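Long-range contacts in P450 epoxidase (Sorangium cellulosum, PDB 1Q5D), which belongs to the cytochrome P450 family, largely helical haem proteins that enclose a porphyrin and an adjoining ligand pocket: residues A[65-71]-A[307-313]; A[79-84]-A[182-187]; A[129-134]-A[148-153]; A[292-296]-A[355-359]. All blocks are in the same frame, centred on the assembly; numbering follows the deposited sequence.

Contact 1: residues A[65-71]-A[307-313]. With HEM (protoporphyrin IX containing Fe), chain B.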
# COMPACT_ATOMS: atom_id res chain seq x y z
N GLU A 65 -15.91 9.52 13.46
CA GLU A 65 -16.76 8.33 13.43
C GLU A 65 -18.01 8.50 12.57
O GLU A 65 -18.70 7.52 12.28
CB GLU A 65 -17.14 7.89 14.85
CG GLU A 65 -16.19 6.87 15.45
CD GLU A 65 -15.10 7.51 16.28
OE1 GLU A 65 -14.51 6.82 17.14
OE2 GLU A 65 -14.82 8.71 16.07
N ARG A 66 -18.29 9.72 12.15
CA ARG A 66 -19.35 9.98 11.18
C ARG A 66 -19.02 9.36 9.82
O ARG A 66 -19.91 9.11 9.00
CB ARG A 66 -19.59 11.49 11.03
CG ARG A 66 -20.22 12.17 12.24
CD ARG A 66 -20.33 13.68 12.13
NE ARG A 66 -19.05 14.32 11.82
CZ ARG A 66 -18.92 15.62 11.54
NH1 ARG A 66 -19.98 16.41 11.54
NH2 ARG A 66 -17.72 16.12 11.26
N PHE A 67 -17.74 9.10 9.58
CA PHE A 67 -17.30 8.54 8.30
C PHE A 67 -16.89 7.08 8.44
O PHE A 67 -15.93 6.76 9.15
CB PHE A 67 -16.15 9.37 7.73
CG PHE A 67 -16.55 10.78 7.36
CD1 PHE A 67 -16.45 11.81 8.28
CD2 PHE A 67 -17.01 11.06 6.08
CE1 PHE A 67 -16.82 13.10 7.93
CE2 PHE A 67 -17.38 12.35 5.73
CZ PHE A 67 -17.28 13.38 6.66
N ALA A 68 -17.61 6.19 7.77
CA ALA A 68 -17.37 4.75 7.88
C ALA A 68 -16.39 4.22 6.83
O ALA A 68 -16.20 4.85 5.79
CB ALA A 68 -18.68 3.99 7.80
N VAL A 69 -15.79 3.07 7.13
CA VAL A 69 -14.92 2.35 6.20
C VAL A 69 -15.69 1.31 5.39
O VAL A 69 -15.44 1.14 4.20
CB VAL A 69 -13.76 1.65 6.96
CG1 VAL A 69 -13.02 0.71 6.06
CG2 VAL A 69 -12.81 2.68 7.57
N SER A 70 -16.62 0.60 6.03
CA SER A 70 -17.38 -0.45 5.34
C SER A 70 -18.07 0.04 4.07
O SER A 70 -18.83 1.01 4.10
CB SER A 70 -18.42 -1.10 6.26
OG SER A 70 -19.51 -1.58 5.48
N ARG A 71 -17.81 -0.66 2.97
CA ARG A 71 -18.35 -0.28 1.68
C ARG A 71 -19.86 -0.48 1.67
O ARG A 71 -20.55 0.02 0.78
CB ARG A 71 -17.67 -1.06 0.55
CG ARG A 71 -16.30 -0.52 0.15
CD ARG A 71 -15.24 -0.62 1.24
NE ARG A 71 -13.90 -0.27 0.77
CZ ARG A 71 -13.07 0.55 1.39
NH1 ARG A 71 -13.44 1.15 2.51
NH2 ARG A 71 -11.87 0.80 0.88
N ARG A 307 -13.77 6.96 2.51
CA ARG A 307 -14.69 6.82 3.64
C ARG A 307 -16.09 7.06 3.12
O ARG A 307 -16.27 7.58 2.02
CB ARG A 307 -14.36 7.84 4.74
CG ARG A 307 -13.03 7.58 5.44
CD ARG A 307 -13.01 6.25 6.16
NE ARG A 307 -11.85 6.07 7.02
CZ ARG A 307 -10.76 5.42 6.66
NH1 ARG A 307 -10.64 4.93 5.42
NH2 ARG A 307 -9.76 5.29 7.54
N PHE A 308 -17.10 6.69 3.91
CA PHE A 308 -18.49 6.86 3.52
C PHE A 308 -19.30 7.54 4.62
O PHE A 308 -19.16 7.21 5.80
CB PHE A 308 -19.11 5.51 3.14
CG PHE A 308 -18.31 4.74 2.14
CD1 PHE A 308 -17.31 3.86 2.56
CD2 PHE A 308 -18.53 4.89 0.78
CE1 PHE A 308 -16.55 3.16 1.64
CE2 PHE A 308 -17.78 4.17 -0.15
CZ PHE A 308 -16.79 3.30 0.29
N ALA A 309 -20.12 8.51 4.24
CA ALA A 309 -20.94 9.27 5.19
C ALA A 309 -22.05 8.40 5.78
O ALA A 309 -22.87 7.86 5.05
CB ALA A 309 -21.54 10.50 4.51
N ARG A 310 -22.07 8.29 7.10
CA ARG A 310 -23.06 7.47 7.80
C ARG A 310 -24.39 8.21 8.01
O ARG A 310 -25.36 7.62 8.49
CB ARG A 310 -22.51 7.00 9.14
CG ARG A 310 -21.35 6.03 9.02
CD ARG A 310 -20.64 5.75 10.32
NE ARG A 310 -21.44 4.90 11.20
CZ ARG A 310 -21.52 5.05 12.51
NH1 ARG A 310 -20.83 6.01 13.11
NH2 ARG A 310 -22.28 4.24 13.22
N GLN A 311 -24.41 9.49 7.65
CA GLN A 311 -25.55 10.36 7.87
C GLN A 311 -25.34 11.64 7.07
O GLN A 311 -24.23 11.93 6.64
CB GLN A 311 -25.65 10.72 9.36
CG GLN A 311 -24.58 11.70 9.79
CD GLN A 311 -24.56 11.97 11.28
OE1 GLN A 311 -24.84 11.07 12.08
NE2 GLN A 311 -24.22 13.20 11.66
N ASP A 312 -26.41 12.41 6.87
CA ASP A 312 -26.28 13.73 6.26
C ASP A 312 -25.42 14.63 7.14
O ASP A 312 -25.53 14.58 8.36
CB ASP A 312 -27.65 14.38 6.08
CG ASP A 312 -28.47 13.74 4.99
OD1 ASP A 312 -29.63 14.16 4.82
OD2 ASP A 312 -28.06 12.81 4.25
N LEU A 313 -24.57 15.44 6.52
CA LEU A 313 -23.75 16.40 7.27
C LEU A 313 -23.18 17.48 6.36
O LEU A 313 -23.12 17.29 5.15
CB LEU A 313 -22.62 15.70 8.04
CG LEU A 313 -21.52 14.98 7.26
CD1 LEU A 313 -20.33 14.69 8.18
CD2 LEU A 313 -22.03 13.68 6.66
CHA HEM B . -4.06 -0.36 5.73
CHB HEM B . -0.66 2.14 3.41
CHC HEM B . 2.25 -1.76 3.49
CHD HEM B . -1.36 -4.38 5.27
C1A HEM B . -3.36 0.67 5.18
C2A HEM B . -3.79 2.05 5.11
C3A HEM B . -2.85 2.74 4.45
C4A HEM B . -1.80 1.82 4.09
CMA HEM B . -2.89 4.26 4.15
CAA HEM B . -5.10 2.61 5.71
CBA HEM B . -6.18 2.72 4.63
CGA HEM B . -7.42 3.36 5.22
O1A HEM B . -8.48 3.43 4.52
O2A HEM B . -7.37 3.79 6.41
C1B HEM B . 0.39 1.29 3.25
C2B HEM B . 1.64 1.67 2.63
C3B HEM B . 2.43 0.61 2.64
C4B HEM B . 1.73 -0.50 3.26
CMB HEM B . 2.00 3.05 2.03
CAB HEM B . 3.86 0.66 2.06
CBB HEM B . 4.51 -0.44 1.70
C1C HEM B . 1.56 -2.81 4.02
C2C HEM B . 2.07 -4.13 4.28
C3C HEM B . 1.05 -4.85 4.77
C4C HEM B . -0.11 -3.99 4.84
CMC HEM B . 3.54 -4.56 4.01
CAC HEM B . 1.00 -6.32 5.22
CBC HEM B . 2.11 -7.02 5.41
C1D HEM B . -2.43 -3.55 5.49
C2D HEM B . -3.72 -4.02 5.90
C3D HEM B . -4.57 -2.78 6.05
C4D HEM B . -3.71 -1.69 5.70
CMD HEM B . -4.14 -5.48 6.16
CAD HEM B . -6.03 -2.70 6.52
CBD HEM B . -5.97 -2.20 7.97
CGD HEM B . -7.36 -2.04 8.53
O1D HEM B . -8.28 -1.70 7.75
O2D HEM B . -7.56 -2.27 9.77
NA HEM B . -2.14 0.56 4.55
NB HEM B . 0.46 -0.05 3.64
NC HEM B . 0.23 -2.77 4.36
ND HEM B . -2.46 -2.18 5.37
FE HEM B . -0.90 -1.06 4.61
O HOH W 1 -12.90 7.72 9.39
O HOH W 2 -1.71 -1.46 2.60
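Arg307 sets CG anti to its carbonyl carbon and bends at chi2 (-62°), which lays its chain beside Val69. CG2 of Val69, also anti to its own carbonyl carbon, sits over the centre of one guanidinium face, 3.5 Å from Arg307 CZ. Arg307 lies in strand 304-309 and Val69 directly follows strand 67-68, its antiparallel neighbour at the edge of the mixed P450 sheet. Ala68 and Phe308 form the hydrogen-bonded pair: Ala68 N donates to Phe308 O at 2.7 Å and Phe308 N returns a bond to Ala68 O at 2.8 Å. Phe67 and Ala309 make the adjoining non-hydrogen-bonded pair. Beyond it both chains become loop, yet Arg310 N still reaches Arg66 O (3.0 Å), while Arg310 NH1 donates to Glu65 O from 37° above that carbonyl plane. Leu313 CD1 lies 3.7 Å from Phe67 CZ and also sits over one face, toward the rim, of the Arg66 guanidinium, whose NH2 is salt-bridged to Asp64. The Phe308 ring turns its edge to Arg71 NH1, which itself donates to Val69 O. Arg307 grips one haem propionate with two nearly straight bonds, NH2 to HEM O2A at 3.0 Å and NH1 to HEM O1A at 2.8 Å (172°).

Contact 2: residues A[79-84]-A[182-187]. With EPB (7,11-dihydroxy-8,8,10,12,16-pentamethyl-3-[1-methyl-2-(2-methyl-thiazol-4-yl)vinyl]-4,17-dioxabicyclo[14.1.0]heptadecane-5,9-dione), chain C.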
# COMPACT_ATOMS: atom_id res chain seq x y z
N GLU A 79 -24.43 -2.68 -6.10
CA GLU A 79 -23.59 -2.85 -7.26
C GLU A 79 -22.20 -3.36 -6.82
O GLU A 79 -21.63 -4.26 -7.45
CB GLU A 79 -23.57 -1.52 -8.03
CG GLU A 79 -22.51 -1.36 -9.09
CD GLU A 79 -21.18 -0.96 -8.50
OE1 GLU A 79 -20.29 -1.82 -8.51
OE2 GLU A 79 -21.05 0.19 -8.01
N TYR A 80 -21.67 -2.83 -5.71
CA TYR A 80 -20.33 -3.22 -5.26
C TYR A 80 -20.23 -4.65 -4.73
O TYR A 80 -19.33 -5.39 -5.11
CB TYR A 80 -19.74 -2.24 -4.23
CG TYR A 80 -18.29 -2.57 -3.89
CD1 TYR A 80 -17.32 -2.54 -4.87
CD2 TYR A 80 -17.92 -2.94 -2.61
CE1 TYR A 80 -15.99 -2.86 -4.58
CE2 TYR A 80 -16.59 -3.26 -2.30
CZ TYR A 80 -15.63 -3.21 -3.29
OH TYR A 80 -14.30 -3.53 -3.02
N SER A 81 -21.14 -5.03 -3.85
CA SER A 81 -21.14 -6.39 -3.29
C SER A 81 -21.35 -7.43 -4.38
O SER A 81 -20.85 -8.55 -4.28
CB SER A 81 -22.22 -6.54 -2.21
OG SER A 81 -21.86 -5.85 -1.04
N SER A 82 -22.08 -7.07 -5.43
CA SER A 82 -22.35 -8.01 -6.51
C SER A 82 -21.16 -8.18 -7.47
O SER A 82 -21.04 -9.21 -8.13
CB SER A 82 -23.60 -7.60 -7.29
OG SER A 82 -23.40 -6.39 -8.00
N ALA A 83 -20.30 -7.17 -7.54
CA ALA A 83 -19.13 -7.24 -8.41
C ALA A 83 -18.11 -8.22 -7.84
O ALA A 83 -17.84 -8.21 -6.64
CB ALA A 83 -18.48 -5.86 -8.56
N ILE A 84 -17.52 -9.03 -8.71
CA ILE A 84 -16.50 -10.00 -8.30
C ILE A 84 -16.94 -10.80 -7.07
O ILE A 84 -16.41 -10.62 -5.98
CB ILE A 84 -15.13 -9.32 -8.07
CG1 ILE A 84 -14.88 -8.22 -9.12
CG2 ILE A 84 -14.01 -10.36 -8.13
CD1 ILE A 84 -14.39 -8.75 -10.48
N ALA A 182 -8.98 -5.94 -8.31
CA ALA A 182 -10.34 -6.47 -8.39
C ALA A 182 -11.24 -5.82 -7.36
O ALA A 182 -12.44 -5.61 -7.59
CB ALA A 182 -10.35 -7.99 -8.21
N LEU A 183 -10.68 -5.52 -6.19
CA LEU A 183 -11.45 -4.87 -5.14
C LEU A 183 -11.90 -3.48 -5.57
O LEU A 183 -12.78 -2.87 -4.94
CB LEU A 183 -10.62 -4.78 -3.84
CG LEU A 183 -10.54 -6.09 -3.04
CD1 LEU A 183 -9.60 -5.93 -1.83
CD2 LEU A 183 -11.91 -6.63 -2.62
N GLY A 184 -11.30 -2.96 -6.63
CA GLY A 184 -11.70 -1.66 -7.14
C GLY A 184 -12.84 -1.67 -8.14
O GLY A 184 -13.38 -0.61 -8.48
N VAL A 185 -13.19 -2.86 -8.64
CA VAL A 185 -14.22 -2.99 -9.68
C VAL A 185 -15.56 -2.64 -9.08
O VAL A 185 -16.02 -3.27 -8.13
CB VAL A 185 -14.29 -4.42 -10.29
CG1 VAL A 185 -15.49 -4.56 -11.27
CG2 VAL A 185 -12.99 -4.77 -11.01
N GLY A 186 -16.18 -1.59 -9.62
CA GLY A 186 -17.46 -1.13 -9.13
C GLY A 186 -17.32 -0.11 -8.01
O GLY A 186 -18.32 0.43 -7.55
N LEU A 187 -16.09 0.15 -7.58
CA LEU A 187 -15.83 1.07 -6.47
C LEU A 187 -15.10 2.29 -6.99
O LEU A 187 -15.53 3.41 -6.75
CB LEU A 187 -14.98 0.40 -5.38
CG LEU A 187 -14.74 1.17 -4.07
CD1 LEU A 187 -13.93 2.42 -4.30
CD2 LEU A 187 -16.02 1.50 -3.34
O16 EPB C . -4.25 -1.89 -3.06
C51 EPB C . -2.77 1.93 -0.51
O41 EPB C . -2.50 0.07 1.42
C5 EPB C . -3.18 0.94 0.52
C4 EPB C . -3.25 -0.68 0.45
C16 EPB C . -5.24 -1.45 -2.61
O1 EPB C . -5.68 -1.58 -1.30
C2 EPB C . -4.90 -2.40 -0.24
C3 EPB C . -4.41 -1.40 0.88
C20 EPB C . -6.01 -3.41 0.27
C21 EPB C . -6.34 -4.45 -0.78
C22 EPB C . -6.58 -3.33 1.51
C23 EPB C . -7.63 -4.11 2.17
N26 EPB C . -8.67 -4.60 1.41
C25 EPB C . -9.57 -5.28 2.18
C27 EPB C . -10.75 -5.89 1.54
C24 EPB C . -7.74 -4.37 3.48
S1 EPB C . -9.15 -5.28 3.80
C15 EPB C . -6.22 -0.63 -3.50
C14 EPB C . -7.76 -0.97 -3.33
O14 EPB C . -7.81 -2.38 -3.50
C13 EPB C . -8.80 -0.13 -4.25
C29 EPB C . -8.50 -0.46 -5.76
C30 EPB C . -10.23 -0.62 -4.01
C12 EPB C . -8.63 1.48 -4.05
O12 EPB C . -8.31 2.23 -5.03
C11 EPB C . -8.83 2.25 -2.68
C28 EPB C . -9.77 3.42 -3.03
C10 EPB C . -7.50 2.31 -2.00
O10 EPB C . -6.63 3.26 -2.69
C9 EPB C . -7.76 2.73 -0.57
C91 EPB C . -8.55 1.71 0.09
C8 EPB C . -6.57 2.78 0.31
C7 EPB C . -5.21 2.27 -0.32
C6 EPB C . -4.83 1.13 0.76
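Helix 77-82 meets the loop after helix 169-182 beside the ligand pocket, where P450s generally place their B' and F-G regions; the loop enters through a type I turn from Ala182 to Val185. Tyr80 carries the contact. With CG anti to the backbone N (chi1 -174°), its ring extends to the turn, and its OH donates to Leu183 O over a short 2.5 Å. The hydroxyl lies in the carbonyl plane, on a lone pair, with a C=O...donor angle of 133°. That carbonyl oxygen also lies in the plane of the Tyr80 ring, at its edge. Leu187 crosses the same ring obliquely, bringing its CB to 3.5 Å from Tyr80 CE1. Further along, Ala83 CB packs 3.6 Å from Val185 O, and Ile84 CG1 comes to 4.0 Å from Val185 CB, those two side chains crossing at about a right angle. On the pocket side, Leu183 CD1 stands 3.6 Å from N26 of EPB, and Gly184 CA is equally near its C30. The in-plane Tyr80 hydrogen bond, backed by apolar packing, thus ties the backbone of a pocket-lining residue to helix 77-82.

Contact 3: residues A[129-134]-A[148-153]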
# COMPACT_ATOMS: atom_id res chain seq x y z
N THR A 129 17.08 -12.57 -0.08
CA THR A 129 16.33 -12.37 -1.31
C THR A 129 16.92 -11.20 -2.10
O THR A 129 17.21 -11.33 -3.29
CB THR A 129 14.85 -12.13 -0.97
OG1 THR A 129 14.35 -13.26 -0.24
CG2 THR A 129 13.99 -12.12 -2.23
N VAL A 130 17.16 -10.09 -1.40
CA VAL A 130 17.78 -8.91 -1.97
C VAL A 130 19.16 -9.23 -2.58
O VAL A 130 19.50 -8.76 -3.67
CB VAL A 130 17.86 -7.80 -0.88
CG1 VAL A 130 18.99 -6.81 -1.15
CG2 VAL A 130 16.50 -7.09 -0.73
N ASP A 131 19.92 -10.07 -1.88
CA ASP A 131 21.23 -10.50 -2.36
C ASP A 131 21.11 -11.28 -3.65
O ASP A 131 21.84 -11.02 -4.60
CB ASP A 131 21.92 -11.39 -1.32
CG ASP A 131 22.32 -10.64 -0.08
OD1 ASP A 131 22.53 -9.42 -0.15
OD2 ASP A 131 22.45 -11.20 1.03
N GLN A 132 20.20 -12.25 -3.67
CA GLN A 132 20.06 -13.12 -4.83
C GLN A 132 19.51 -12.40 -6.06
O GLN A 132 19.90 -12.71 -7.19
CB GLN A 132 19.27 -14.40 -4.49
CG GLN A 132 17.77 -14.21 -4.32
CD GLN A 132 17.03 -15.51 -4.01
OE1 GLN A 132 15.90 -15.49 -3.52
NE2 GLN A 132 17.67 -16.64 -4.29
N LEU A 133 18.65 -11.41 -5.85
CA LEU A 133 18.15 -10.61 -6.97
C LEU A 133 19.28 -9.81 -7.61
O LEU A 133 19.39 -9.75 -8.84
CB LEU A 133 17.00 -9.69 -6.52
CG LEU A 133 15.69 -10.40 -6.17
CD1 LEU A 133 14.75 -9.46 -5.41
CD2 LEU A 133 15.00 -11.00 -7.43
N LEU A 134 20.14 -9.22 -6.78
CA LEU A 134 21.25 -8.42 -7.28
C LEU A 134 22.33 -9.28 -7.96
O LEU A 134 22.90 -8.88 -8.98
CB LEU A 134 21.85 -7.55 -6.16
CG LEU A 134 21.05 -6.29 -5.79
CD1 LEU A 134 21.62 -5.60 -4.57
CD2 LEU A 134 20.99 -5.32 -6.96
N ASP A 148 13.33 -6.36 -12.02
CA ASP A 148 14.46 -7.18 -11.61
C ASP A 148 14.74 -7.13 -10.10
O ASP A 148 15.63 -7.84 -9.60
CB ASP A 148 15.72 -6.74 -12.36
CG ASP A 148 15.55 -6.78 -13.86
OD1 ASP A 148 14.93 -7.74 -14.36
OD2 ASP A 148 16.03 -5.91 -14.62
N TYR A 149 14.02 -6.29 -9.38
CA TYR A 149 14.39 -6.05 -7.98
C TYR A 149 13.19 -5.89 -7.08
O TYR A 149 12.85 -6.80 -6.33
CB TYR A 149 15.28 -4.82 -7.89
CG TYR A 149 16.03 -4.66 -6.58
CD1 TYR A 149 16.82 -5.69 -6.08
CD2 TYR A 149 15.95 -3.48 -5.85
CE1 TYR A 149 17.52 -5.55 -4.89
CE2 TYR A 149 16.65 -3.32 -4.66
CZ TYR A 149 17.43 -4.36 -4.18
OH TYR A 149 18.13 -4.22 -3.01
N ALA A 150 12.55 -4.72 -7.14
CA ALA A 150 11.46 -4.41 -6.23
C ALA A 150 10.33 -5.43 -6.32
O ALA A 150 9.74 -5.81 -5.31
CB ALA A 150 10.93 -2.96 -6.47
N GLU A 151 10.03 -5.86 -7.54
CA GLU A 151 8.92 -6.77 -7.77
C GLU A 151 9.09 -8.10 -7.04
O GLU A 151 8.11 -8.75 -6.66
CB GLU A 151 8.82 -7.04 -9.27
CG GLU A 151 7.53 -7.67 -9.74
CD GLU A 151 7.47 -7.68 -11.26
OE1 GLU A 151 7.19 -6.61 -11.83
OE2 GLU A 151 7.75 -8.73 -11.87
N GLY A 152 10.33 -8.53 -6.84
CA GLY A 152 10.55 -9.84 -6.27
C GLY A 152 10.80 -9.86 -4.77
O GLY A 152 11.16 -10.90 -4.21
N ILE A 153 10.60 -8.72 -4.10
CA ILE A 153 10.90 -8.65 -2.66
C ILE A 153 9.70 -8.80 -1.73
O ILE A 153 9.69 -9.66 -0.85
CB ILE A 153 11.73 -7.38 -2.33
CG1 ILE A 153 13.08 -7.44 -3.04
CG2 ILE A 153 11.92 -7.24 -0.82
CD1 ILE A 153 13.87 -6.15 -2.98
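Asp148, in helix 146-150 at the start of the P450 E region, rests its carbonyl O 3.8 Å from Leu133 CB of helix 123-137, the D helix. Tyr149 follows and has the largest share of its segment's packing. Its CG is anti to the backbone N (chi1 -164°), which sends the ring across to the other helix: CE1 meets Leu134 CG at 3.7 Å, CD1 has Leu133 CB at the ring edge, 4.0 Å away, and OH lies 3.3 Å from Val130 CG1. The Val130 carbonyl O also sits at the edge, near the ring plane. The hydroxyl has its polar partner in Ala378 O of helix 368-385, the L helix, a third element of the conserved P450 core. Tyr149 O touches Leu133 CD1 at 3.4 Å. Gly152 passes close to the same leucine, its carbonyl O 3.7 Å from Thr129 CG2. Ile153 closes the type I turn begun at Ala150; its CG1 packs 3.5 Å from Leu133 CD1, and its CD1, 3.6 Å from Val130 CG2, stands above the centre of one face of the Tyr149 ring. No hydrogen bond crosses between the segments. Cohesion is therefore apolar, set by branched side chains fitted around one aromatic ring whose polar tip is satisfied by a separate helix.

Contact 4: residues A[292-296]-A[355-359]. With HEM (protoporphyrin IX containing Fe), chain B.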
# COMPACT_ATOMS: atom_id res chain seq x y z
N ASP A 292 10.42 7.40 4.94
CA ASP A 292 9.16 8.02 5.35
C ASP A 292 8.92 9.31 4.55
O ASP A 292 7.78 9.62 4.16
CB ASP A 292 9.13 8.30 6.85
CG ASP A 292 9.11 7.03 7.68
OD1 ASP A 292 8.62 5.99 7.18
OD2 ASP A 292 9.54 6.97 8.85
N GLU A 293 9.99 10.05 4.32
CA GLU A 293 9.90 11.27 3.52
C GLU A 293 9.59 10.95 2.04
O GLU A 293 9.00 11.77 1.35
CB GLU A 293 11.18 12.10 3.66
CG GLU A 293 11.33 13.24 2.66
CD GLU A 293 10.38 14.40 2.92
OE1 GLU A 293 10.66 15.52 2.43
OE2 GLU A 293 9.37 14.21 3.61
N VAL A 294 9.97 9.78 1.56
CA VAL A 294 9.63 9.40 0.19
C VAL A 294 8.11 9.40 0.05
O VAL A 294 7.56 9.96 -0.91
CB VAL A 294 10.19 8.02 -0.20
CG1 VAL A 294 9.50 7.50 -1.49
CG2 VAL A 294 11.68 8.08 -0.40
N LEU A 295 7.42 8.80 1.03
CA LEU A 295 5.96 8.70 1.00
C LEU A 295 5.27 10.00 1.33
O LEU A 295 4.13 10.21 0.92
CB LEU A 295 5.46 7.60 1.94
CG LEU A 295 5.82 6.18 1.53
CD1 LEU A 295 5.28 5.18 2.51
CD2 LEU A 295 5.31 5.85 0.11
N ARG A 296 5.96 10.87 2.07
CA ARG A 296 5.42 12.18 2.39
C ARG A 296 5.53 13.10 1.15
O ARG A 296 4.55 13.75 0.75
CB ARG A 296 6.19 12.76 3.61
CG ARG A 296 5.52 13.94 4.32
CD ARG A 296 5.56 15.27 3.53
NE ARG A 296 6.87 15.61 2.96
CZ ARG A 296 7.07 16.60 2.08
NH1 ARG A 296 6.05 17.33 1.65
NH2 ARG A 296 8.29 16.87 1.62
N SER A 355 3.27 12.85 8.57
CA SER A 355 2.89 12.11 7.35
C SER A 355 1.72 11.16 7.63
O SER A 355 1.72 10.47 8.65
CB SER A 355 4.09 11.37 6.77
OG SER A 355 3.71 10.57 5.65
N LEU A 356 0.71 11.14 6.76
CA LEU A 356 -0.46 10.25 6.90
C LEU A 356 -0.37 9.03 5.96
O LEU A 356 -1.33 8.26 5.82
CB LEU A 356 -1.77 11.01 6.59
CG LEU A 356 -2.10 12.28 7.38
CD1 LEU A 356 -3.12 13.16 6.64
CD2 LEU A 356 -2.64 11.90 8.73
N ALA A 357 0.79 8.88 5.34
CA ALA A 357 1.06 7.83 4.35
C ALA A 357 0.62 6.42 4.79
O ALA A 357 0.17 5.62 3.96
CB ALA A 357 2.53 7.85 3.95
N TYR A 358 0.71 6.13 6.09
CA TYR A 358 0.30 4.82 6.60
C TYR A 358 -1.00 4.89 7.38
O TYR A 358 -1.33 3.97 8.13
CB TYR A 358 1.39 4.20 7.48
CG TYR A 358 2.64 3.81 6.72
CD1 TYR A 358 3.74 4.66 6.68
CD2 TYR A 358 2.72 2.59 6.05
CE1 TYR A 358 4.89 4.30 6.00
CE2 TYR A 358 3.88 2.23 5.36
CZ TYR A 358 4.95 3.08 5.34
OH TYR A 358 6.11 2.74 4.68
N GLY A 359 -1.74 5.99 7.21
CA GLY A 359 -3.05 6.11 7.82
C GLY A 359 -3.03 6.59 9.26
O GLY A 359 -1.95 6.86 9.81
CHA HEM B . -4.06 -0.36 5.73
CHB HEM B . -0.66 2.14 3.41
CHC HEM B . 2.25 -1.76 3.49
CHD HEM B . -1.36 -4.38 5.27
C1A HEM B . -3.36 0.67 5.18
C2A HEM B . -3.79 2.05 5.11
C3A HEM B . -2.85 2.74 4.45
C4A HEM B . -1.80 1.82 4.09
CMA HEM B . -2.89 4.26 4.15
CAA HEM B . -5.10 2.61 5.71
CBA HEM B . -6.18 2.72 4.63
CGA HEM B . -7.42 3.36 5.22
O1A HEM B . -8.48 3.43 4.52
O2A HEM B . -7.37 3.79 6.41
C1B HEM B . 0.39 1.29 3.25
C2B HEM B . 1.64 1.67 2.63
C3B HEM B . 2.43 0.61 2.64
C4B HEM B . 1.73 -0.50 3.26
CMB HEM B . 2.00 3.05 2.03
CAB HEM B . 3.86 0.66 2.06
CBB HEM B . 4.51 -0.44 1.70
C1C HEM B . 1.56 -2.81 4.02
C2C HEM B . 2.07 -4.13 4.28
C3C HEM B . 1.05 -4.85 4.77
C4C HEM B . -0.11 -3.99 4.84
CMC HEM B . 3.54 -4.56 4.01
CAC HEM B . 1.00 -6.32 5.22
CBC HEM B . 2.11 -7.02 5.41
C1D HEM B . -2.43 -3.55 5.49
C2D HEM B . -3.72 -4.02 5.90
C3D HEM B . -4.57 -2.78 6.05
C4D HEM B . -3.71 -1.69 5.70
CMD HEM B . -4.14 -5.48 6.16
CAD HEM B . -6.03 -2.70 6.52
CBD HEM B . -5.97 -2.20 7.97
CGD HEM B . -7.36 -2.04 8.53
O1D HEM B . -8.28 -1.70 7.75
O2D HEM B . -7.56 -2.27 9.77
NA HEM B . -2.14 0.56 4.55
NB HEM B . 0.46 -0.05 3.64
NC HEM B . 0.23 -2.77 4.36
ND HEM B . -2.46 -2.18 5.37
FE HEM B . -0.90 -1.06 4.61
O HOH W 3 8.28 4.49 4.75
O HOH W 4 5.63 8.67 5.43
O HOH W 2 -1.71 -1.46 2.60
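Leu295 reaches from helix 287-297 to the haem. Its CB packs 3.6 Å from Ala357 CB. CG, anti to the carbonyl carbon (chi1 -67°), then brings CD1 to 3.5 Å from Tyr358 CZ, the two side chains crossing at about a right angle; the same methyl ends 3.9 Å from HEM CMB. Tyr358 thus meets the leucine while also packing on the porphyrin, its CE2 3.5 Å from HEM C3B. Two waters join the segments where direct bonds are absent. One donates to Asp292 OD1 and is hydrogen-bonded to Tyr358 OH at 2.8 Å; it lies at the edge of the tyrosine ring, in plane. The other donates to Asp292 O and is bonded to Ser355 OG, each at 2.7 Å. Asp292 OD1 is also salt-bridged to Arg372. Arg296 lays CG 3.8 Å from Ser355 CB, then bends away and grips Glu293 side-on, NE to OE2 and NH2 to OE1, both bonds nearly straight. Glu293 takes a second salt bridge from Arg350. Glu293 and Arg296 are the ExxR pair of the K helix, and Arg350 makes it the E-R-R triad of P450s, set against the haem-binding loop that runs on towards Cys365, probably the thiolate ligand.

In the fold
Contacts 1 and 2 are direct neighbours: Arg71 CB packs 3.7 Å from Tyr80 CD2, and Leu187 reaches both Arg71 and Phe308, so the sheet edge packs directly against the elements beside the EPB pocket, which Arg71 also lines. Contacts 1 and 4 share the haem, one at a propionate and the other against a pyrrole ring; their centres are 24 Å apart and their nearest atoms about 7 Å. The haem iron binds water 2 at 2.2 Å. Contact 3 stands apart, its centre 41 Å from that of contact 1 on the opposite side of the chain's centre. Along the chain, contact 3 nests inside contact 2, which nests inside contact 1, while contacts 1 and 4 interleave.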